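Local structure of 2-methyl-aconitate isomerase (Shewanella oneidensis, 5K87) at residues L203-L207 against N216-I220; L362-Q367 against K379-R384; L48-V52 against V394-K398. The protein catalyses the cis-trans isomerization of 2-methyl-aconitate by base-catalysed proton abstraction and bond rotation, in the 2-methylcitrate route of propionate degradation. The protein carries 1 engineered substitution. One frame throughout, in Å; residues are numbered along the deposited sequence. Where two conformers were deposited one is given.

Contact 1: residues L203-L207 against N216-I220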
loop_
_atom_site.group_PDB
_atom_site.type_symbol
_atom_site.label_atom_id
_atom_site.label_comp_id
_atom_site.label_asym_id
_atom_site.label_seq_id
_atom_site.Cartn_x
_atom_site.Cartn_y
_atom_site.Cartn_z
ATOM N N LEU A 203 -35.886 14.198 -6.419
ATOM C CA LEU A 203 -35.113 13.178 -7.123
ATOM C C LEU A 203 -33.870 13.790 -7.744
ATOM O O LEU A 203 -32.813 13.158 -7.793
ATOM C CB LEU A 203 -35.957 12.535 -8.223
ATOM C CG LEU A 203 -37.203 11.793 -7.754
ATOM C CD1 LEU A 203 -37.941 11.187 -8.936
ATOM C CD2 LEU A 203 -36.810 10.728 -6.747
ATOM N N VAL A 204 -34.015 15.011 -8.249
ATOM C CA VAL A 204 -32.901 15.772 -8.791
ATOM C C VAL A 204 -32.968 17.181 -8.224
ATOM O O VAL A 204 -34.047 17.694 -7.922
ATOM C CB VAL A 204 -32.918 15.827 -10.337
ATOM C CG1 VAL A 204 -32.899 14.418 -10.929
ATOM C CG2 VAL A 204 -34.117 16.616 -10.844
ATOM N N ASP A 205 -31.808 17.800 -8.068
ATOM C CA ASP A 205 -31.734 19.161 -7.590
ATOM C C ASP A 205 -30.755 19.915 -8.454
ATOM O O ASP A 205 -29.998 19.320 -9.222
ATOM C CB ASP A 205 -31.265 19.196 -6.136
ATOM C CG ASP A 205 -32.332 18.735 -5.168
ATOM O OD1 ASP A 205 -33.248 19.531 -4.875
ATOM O OD2 ASP A 205 -32.258 17.581 -4.697
ATOM N N VAL A 206 -30.793 21.235 -8.348
ATOM C CA VAL A 206 -29.757 22.051 -8.947
ATOM C C VAL A 206 -28.845 22.503 -7.824
ATOM O O VAL A 206 -29.254 23.254 -6.940
ATOM C CB VAL A 206 -30.325 23.264 -9.695
ATOM C CG1 VAL A 206 -29.191 24.100 -10.267
ATOM C CG2 VAL A 206 -31.255 22.805 -10.806
ATOM N N LEU A 207 -27.606 22.033 -7.857
ATOM C CA LEU A 207 -26.644 22.359 -6.821
ATOM C C LEU A 207 -25.902 23.637 -7.198
ATOM O O LEU A 207 -25.101 23.647 -8.130
ATOM C CB LEU A 207 -25.672 21.192 -6.639
ATOM C CG LEU A 207 -24.902 21.050 -5.330
ATOM C CD1 LEU A 207 -25.804 21.241 -4.114
ATOM C CD2 LEU A 207 -24.226 19.685 -5.295
ATOM N N ASN A 216 -26.672 19.867 -11.863
ATOM C CA ASN A 216 -27.766 18.955 -11.562
ATOM C C ASN A 216 -27.203 17.821 -10.733
ATOM O O ASN A 216 -26.120 17.317 -11.021
ATOM C CB ASN A 216 -28.415 18.407 -12.831
ATOM C CG ASN A 216 -29.499 19.319 -13.368
ATOM O OD1 ASN A 216 -30.596 19.393 -12.813
ATOM N ND2 ASN A 216 -29.201 20.013 -14.454
ATOM N N ALA A 217 -27.928 17.446 -9.692
ATOM C CA ALA A 217 -27.437 16.430 -8.781
ATOM C C ALA A 217 -28.574 15.614 -8.215
ATOM O O ALA A 217 -29.669 16.130 -7.981
ATOM C CB ALA A 217 -26.650 17.077 -7.654
ATOM N N THR A 218 -28.313 14.331 -8.000
ATOM C CA THR A 218 -29.182 13.525 -7.166
ATOM C C THR A 218 -28.462 13.269 -5.856
ATOM O O THR A 218 -27.330 12.780 -5.840
ATOM C CB THR A 218 -29.553 12.188 -7.818
ATOM O OG1 THR A 218 -30.465 12.431 -8.892
ATOM C CG2 THR A 218 -30.220 11.276 -6.803
ATOM N N MET A 219 -29.105 13.632 -4.762
ATOM C CA MET A 219 -28.560 13.421 -3.435
ATOM C C MET A 219 -29.401 12.370 -2.741
ATOM O O MET A 219 -30.591 12.572 -2.481
ATOM C CB MET A 219 -28.561 14.741 -2.669
ATOM C CG MET A 219 -27.482 15.692 -3.177
ATOM S SD MET A 219 -27.634 17.421 -2.687
ATOM C CE MET A 219 -28.934 17.954 -3.796
ATOM N N ILE A 220 -28.780 11.231 -2.473
ATOM C CA ILE A 220 -29.491 10.090 -1.926
ATOM C C ILE A 220 -28.780 9.560 -0.690
ATOM O O ILE A 220 -27.551 9.594 -0.602
ATOM C CB ILE A 220 -29.647 8.985 -2.999
ATOM C CG1 ILE A 220 -30.618 7.899 -2.536
ATOM C CG2 ILE A 220 -28.292 8.401 -3.399
ATOM C CD1 ILE A 220 -30.985 6.917 -3.630
HETATM O O HOH W 1 -31.655 14.990 -5.138
#
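Asp205 and Ala217 face each other as an antiparallel hydrogen-bonded pair, each peptide N giving a bond to the other's carbonyl. Asp205 N reaches Ala217 O at 2.7 Å, and the return bond from Ala217 N to Asp205 O measures 2.8 Å. Val206 and Asn216 form the adjoining non-hydrogen-bonded pair, where Asn216 CA also sends a C-H toward Asp205 O. Beyond Asp205 the ladder gives way to a side-chain bond: the Thr218 hydroxyl donates to Leu203 O, OG1 to O 2.7 Å, lying in the plane of that carbonyl. The Thr218 side chain is turned with OG1 beside its own backbone N (chi1 -72°), and the same oxygen is hydrogen-bonded to Leu340 N, which holds its rotation. A valine here lacks the hydroxyl, and Leu203 O and Leu340 N would probably both be left without the partner they share. On the face that carries Asp205 and Ala217, Met219 bends at its thioether (chi3 -77°) and brings CE across the carboxylate arm, 3.5 Å from Asp205 OD2. A water donates to the same OD2 and accepts from Met219 N at 2.9 Å, while from the preceding loop Thr200 OG1 is hydrogen-bonded to OD2 and Asn202 ND2 to OD1. The contact is part of the hairpin of strands 205-209 and 213-221; strand 225-230 pairs along the far edge of 213-221, and helix 249-266 covers Leu207, Asp205 and Met219.

Contact 2: residues L362-Q367 against K379-R384; sequences LRVGAQ and KAIMSR
One face of the Arg384 guanidinium is covered by Leu362, whose CD1 stands 3.6 Å from NH1 and nearly as close to CZ and NH2. At the edge of the group, NE donates to Ser383 O of its own strand at 2.9 Å, the acceptor only 2° out of the guanidinium plane. NH2 is also hydrogen-bonded to OD1 of Asn111, a substrate-binding residue. Bends at chi2 and chi3 fold the arginine back to make the short loop to Ser383 O. Between the strands, Gly365 and Ile381 exchange two backbone bonds as an antiparallel hydrogen-bonded pair, Ile381 N to Gly365 O being 2.7 Å. Gln367 N adds a nearly straight bond to Lys379 O (169° at the hydrogen). Toward Arg384 the direct ladder stops and a water takes over, donating to Arg363 O and accepting from Ser383 N at 2.8 Å. Ala366 CB and Ala380 CB meet at 4.3 Å, on the face where Val364 CG2 also approaches Met382 CE. This hairpin of strands 360-371 and 374-391 lies between strand 352-357, paired with the former, and strand 179-184, paired with the latter, while helix 324-334 packs on Leu362, Ala380 and Met382.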
loop_
_atom_site.group_PDB
_atom_site.type_symbol
_atom_site.label_atom_id
_atom_site.label_comp_id
_atom_site.label_asym_id
_atom_site.label_seq_id
_atom_site.Cartn_x
_atom_site.Cartn_y
_atom_site.Cartn_z
ATOM N N LEU A 362 -19.589 -3.786 -12.110
ATOM C CA LEU A 362 -20.179 -4.297 -10.880
ATOM C C LEU A 362 -21.688 -4.291 -11.063
ATOM O O LEU A 362 -22.265 -3.272 -11.448
ATOM C CB LEU A 362 -19.771 -3.410 -9.692
ATOM C CG LEU A 362 -19.984 -3.887 -8.252
ATOM C CD1 LEU A 362 -19.094 -3.070 -7.320
ATOM C CD2 LEU A 362 -21.433 -3.799 -7.802
ATOM N N ARG A 363 -22.323 -5.428 -10.805
ATOM C CA ARG A 363 -23.778 -5.544 -10.875
ATOM C C ARG A 363 -24.377 -5.435 -9.478
ATOM O O ARG A 363 -23.970 -6.145 -8.548
ATOM C CB ARG A 363 -24.184 -6.885 -11.490
ATOM C CG ARG A 363 -25.684 -7.035 -11.665
ATOM C CD ARG A 363 -26.046 -8.428 -12.158
ATOM N NE ARG A 363 -27.455 -8.532 -12.539
ATOM C CZ ARG A 363 -28.440 -8.813 -11.691
ATOM N NH1 ARG A 363 -29.691 -8.891 -12.128
ATOM N NH2 ARG A 363 -28.179 -9.013 -10.405
ATOM N N VAL A 364 -25.351 -4.551 -9.332
ATOM C CA VAL A 364 -26.056 -4.373 -8.076
ATOM C C VAL A 364 -27.551 -4.390 -8.365
ATOM O O VAL A 364 -28.013 -3.778 -9.334
ATOM C CB VAL A 364 -25.630 -3.061 -7.360
ATOM C CG1 VAL A 364 -25.747 -1.846 -8.296
ATOM C CG2 VAL A 364 -26.429 -2.861 -6.090
ATOM N N GLY A 365 -28.300 -5.122 -7.556
ATOM C CA GLY A 365 -29.746 -5.157 -7.703
ATOM C C GLY A 365 -30.397 -4.441 -6.543
ATOM O O GLY A 365 -29.955 -4.582 -5.412
ATOM N N ALA A 366 -31.434 -3.656 -6.811
ATOM C CA ALA A 366 -32.182 -3.005 -5.742
ATOM C C ALA A 366 -33.665 -3.142 -6.009
ATOM O O ALA A 366 -34.147 -2.818 -7.100
ATOM C CB ALA A 366 -31.803 -1.548 -5.615
ATOM N N GLN A 367 -34.379 -3.626 -5.000
ATOM C CA GLN A 367 -35.799 -3.930 -5.115
ATOM C C GLN A 367 -36.652 -2.760 -4.622
ATOM O O GLN A 367 -36.840 -2.587 -3.415
ATOM C CB GLN A 367 -36.107 -5.195 -4.317
ATOM C CG GLN A 367 -37.547 -5.666 -4.383
ATOM C CD GLN A 367 -37.793 -6.880 -3.504
ATOM O OE1 GLN A 367 -36.877 -7.389 -2.854
ATOM N NE2 GLN A 367 -39.035 -7.352 -3.482
ATOM N N LYS A 379 -34.305 -4.021 -0.336
ATOM C CA LYS A 379 -32.931 -4.472 -0.188
ATOM C C LYS A 379 -32.145 -4.141 -1.437
ATOM O O LYS A 379 -32.716 -3.929 -2.518
ATOM C CB LYS A 379 -32.869 -5.980 0.073
ATOM C CG LYS A 379 -33.355 -6.819 -1.093
ATOM C CD LYS A 379 -33.003 -8.295 -0.922
ATOM C CE LYS A 379 -33.847 -8.959 0.149
ATOM N NZ LYS A 379 -33.583 -10.430 0.225
ATOM N N ALA A 380 -30.830 -4.080 -1.273
ATOM C CA ALA A 380 -29.903 -4.011 -2.390
ATOM C C ALA A 380 -28.938 -5.178 -2.266
ATOM O O ALA A 380 -28.505 -5.521 -1.162
ATOM C CB ALA A 380 -29.154 -2.702 -2.386
ATOM N N ILE A 381 -28.610 -5.801 -3.388
ATOM C CA ILE A 381 -27.792 -7.007 -3.360
ATOM C C ILE A 381 -26.627 -6.919 -4.328
ATOM O O ILE A 381 -26.706 -6.258 -5.370
ATOM C CB ILE A 381 -28.625 -8.260 -3.691
ATOM C CG1 ILE A 381 -29.045 -8.261 -5.155
ATOM C CG2 ILE A 381 -29.854 -8.348 -2.795
ATOM C CD1 ILE A 381 -29.662 -9.563 -5.606
ATOM N N MET A 382 -25.521 -7.559 -3.958
ATOM C CA MET A 382 -24.387 -7.695 -4.855
ATOM C C MET A 382 -23.565 -8.884 -4.378
ATOM O O MET A 382 -23.757 -9.375 -3.269
ATOM C CB MET A 382 -23.542 -6.420 -4.856
ATOM C CG MET A 382 -22.841 -6.166 -3.535
ATOM S SD MET A 382 -21.924 -4.616 -3.433
ATOM C CE MET A 382 -23.277 -3.461 -3.301
ATOM N N SER A 383 -22.654 -9.340 -5.219
ATOM C CA SER A 383 -21.730 -10.393 -4.830
ATOM C C SER A 383 -20.331 -9.839 -4.670
ATOM O O SER A 383 -19.880 -9.006 -5.462
ATOM C CB SER A 383 -21.733 -11.506 -5.863
ATOM O OG SER A 383 -22.975 -12.189 -5.826
ATOM N N ARG A 384 -19.651 -10.313 -3.633
ATOM C CA ARG A 384 -18.257 -9.978 -3.396
ATOM C C ARG A 384 -17.522 -11.293 -3.112
ATOM O O ARG A 384 -17.997 -12.365 -3.504
ATOM C CB ARG A 384 -18.157 -8.960 -2.246
ATOM C CG ARG A 384 -18.918 -7.638 -2.482
ATOM C CD ARG A 384 -18.115 -6.592 -3.267
ATOM N NE ARG A 384 -18.102 -6.817 -4.709
ATOM C CZ ARG A 384 -17.429 -6.058 -5.565
ATOM N NH1 ARG A 384 -17.485 -6.301 -6.863
ATOM N NH2 ARG A 384 -16.677 -5.058 -5.118
HETATM O O HOH W 2 -22.793 -8.457 -7.914
#

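Contact 3: residues L48-V52 against V394-K398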
loop_
_atom_site.group_PDB
_atom_site.type_symbol
_atom_site.label_atom_id
_atom_site.label_comp_id
_atom_site.label_asym_id
_atom_site.label_seq_id
_atom_site.Cartn_x
_atom_site.Cartn_y
_atom_site.Cartn_z
ATOM N N LEU A 48 -4.995 3.361 19.178
ATOM C CA LEU A 48 -4.515 2.024 18.850
ATOM C C LEU A 48 -4.649 1.768 17.355
ATOM O O LEU A 48 -3.699 1.340 16.696
ATOM C CB LEU A 48 -5.300 0.968 19.625
ATOM C CG LEU A 48 -5.030 -0.479 19.216
ATOM C CD1 LEU A 48 -3.583 -0.837 19.470
ATOM C CD2 LEU A 48 -5.967 -1.405 19.969
ATOM N N LEU A 49 -5.822 2.059 16.809
ATOM C CA LEU A 49 -6.084 1.779 15.405
ATOM C C LEU A 49 -5.212 2.644 14.501
ATOM O O LEU A 49 -4.709 2.181 13.481
ATOM C CB LEU A 49 -7.561 1.978 15.085
ATOM C CG LEU A 49 -8.490 1.018 15.830
ATOM C CD1 LEU A 49 -9.936 1.301 15.526
ATOM C CD2 LEU A 49 -8.164 -0.399 15.468
ATOM N N LEU A 50 -5.040 3.911 14.866
ATOM C CA LEU A 50 -4.135 4.781 14.125
ATOM C C LEU A 50 -2.732 4.190 14.056
ATOM O O LEU A 50 -2.120 4.137 12.977
ATOM C CB LEU A 50 -4.095 6.174 14.759
ATOM C CG LEU A 50 -5.302 7.069 14.463
ATOM C CD1 LEU A 50 -5.398 8.177 15.507
ATOM C CD2 LEU A 50 -5.198 7.675 13.073
ATOM N N ARG A 51 -2.222 3.723 15.183
ATOM C CA ARG A 51 -0.866 3.212 15.217
ATOM C C ARG A 51 -0.744 1.885 14.476
ATOM O O ARG A 51 0.266 1.628 13.832
ATOM C CB ARG A 51 -0.400 3.074 16.664
ATOM C CG ARG A 51 1.093 2.921 16.806
ATOM C CD ARG A 51 1.837 4.136 16.264
ATOM N NE ARG A 51 3.264 3.860 16.207
ATOM C CZ ARG A 51 3.847 3.201 15.215
ATOM N NH1 ARG A 51 3.121 2.768 14.183
ATOM N NH2 ARG A 51 5.151 2.992 15.242
ATOM N N VAL A 52 -1.768 1.041 14.564
ATOM C CA VAL A 52 -1.743 -0.218 13.811
ATOM C C VAL A 52 -1.619 0.067 12.310
ATOM O O VAL A 52 -0.844 -0.568 11.600
ATOM C CB VAL A 52 -2.991 -1.079 14.083
ATOM C CG1 VAL A 52 -3.088 -2.228 13.083
ATOM C CG2 VAL A 52 -2.974 -1.606 15.521
ATOM N N VAL A 394 -0.901 -8.143 15.557
ATOM C CA VAL A 394 -0.270 -6.876 15.199
ATOM C C VAL A 394 0.413 -6.300 16.431
ATOM O O VAL A 394 0.050 -6.616 17.573
ATOM C CB VAL A 394 -1.272 -5.851 14.608
ATOM C CG1 VAL A 394 -1.796 -6.332 13.271
ATOM C CG2 VAL A 394 -2.414 -5.566 15.581
ATOM N N ARG A 395 1.418 -5.462 16.194
ATOM C CA ARG A 395 2.158 -4.832 17.275
ATOM C C ARG A 395 2.138 -3.326 17.165
ATOM O O ARG A 395 2.210 -2.778 16.061
ATOM C CB ARG A 395 3.618 -5.273 17.275
ATOM C CG ARG A 395 3.836 -6.742 17.466
ATOM C CD ARG A 395 5.275 -6.983 17.866
ATOM N NE ARG A 395 5.620 -8.396 17.784
ATOM C CZ ARG A 395 6.847 -8.876 17.951
ATOM N NH1 ARG A 395 7.848 -8.064 18.238
ATOM N NH2 ARG A 395 7.070 -10.176 17.836
ATOM N N VAL A 396 2.074 -2.663 18.312
ATOM C CA VAL A 396 2.282 -1.216 18.394
ATOM C C VAL A 396 3.049 -0.914 19.664
ATOM O O VAL A 396 3.012 -1.698 20.606
ATOM C CB VAL A 396 0.955 -0.402 18.415
ATOM C CG1 VAL A 396 0.186 -0.583 17.114
ATOM C CG2 VAL A 396 0.096 -0.769 19.615
ATOM N N PRO A 397 3.754 0.223 19.703
ATOM C CA PRO A 397 4.368 0.616 20.974
ATOM C C PRO A 397 3.310 0.756 22.071
ATOM O O PRO A 397 2.135 1.036 21.795
ATOM C CB PRO A 397 5.030 1.960 20.638
ATOM C CG PRO A 397 5.315 1.861 19.161
ATOM C CD PRO A 397 4.117 1.132 18.605
ATOM N N LYS A 398 3.729 0.542 23.313
ATOM C CA LYS A 398 2.808 0.511 24.437
ATOM C C LYS A 398 2.130 1.865 24.559
ATOM O O LYS A 398 2.806 2.891 24.552
ATOM C CB LYS A 398 3.566 0.163 25.717
ATOM C CG LYS A 398 2.682 -0.023 26.939
ATOM C CD LYS A 398 3.521 -0.256 28.189
ATOM C CE LYS A 398 2.645 -0.337 29.432
ATOM N NZ LYS A 398 3.448 -0.350 30.685
#
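Val396 carries the tight side, its two methyls parting to meet three residues of the helix. CG1 touches Arg51 CG at 3.6 Å and Val52 CG2 at 3.7 Å, and CG2 meets Leu48 CD1 at 3.7 Å. With CG1 anti to the carbonyl carbon (chi1 -64°), that methyl is directed at Arg51 and Val52, and CG2, between the backbone N and the carbonyl carbon, is left for Leu48. Val394, two residues earlier and turned to the same side, extends this apolar surface through CG2, 4.0 Å from Val52 CG2. No hydrogen bond crosses between helix and strand, and the grip here is entirely van der Waals.

The more open side belongs to Arg51 and Pro397, both partly exposed. Having run past Val396, the arginine turns at chi2 (61°), and in the conformer given, one of two deposited, one face of its guanidinium lies over Pro397 CD, which is 3.7 Å from NE. In this conformer NH1 is hydrogen-bonded to Asp64 O, and Phe174 of the second subunit packs against the side chain.

Residues 48-52 of helix 43-53 run across residues 394-396, the two directions 107° apart. On the strand's flank, strand 12-21 pairs with Val394 and Val396, and an antiparallel ladder from Val394 to a strand of the second subunit carries the sheet across the dimer interface.

In the fold
From the N terminus, the chain enters contact 3 first, in helix 43-53, and returns to it only at residues 394-398, so that contact closes a loop of more than 340 residues around the other two. Within it, contact 1 opens and closes over a short hairpin turn, and contact 2 follows with a second hairpin; the two stand in series, neither crossing the other. Their nearest atoms are about 9 Å apart. Contact 3 lies on the opposite side of the chain's centre from both, about 42 Å from contact 1 between centres. Strand 374-391 of contact 2 leads directly into strand 393-396 of contact 3, tying the late hairpin to the early helix and the dimer interface.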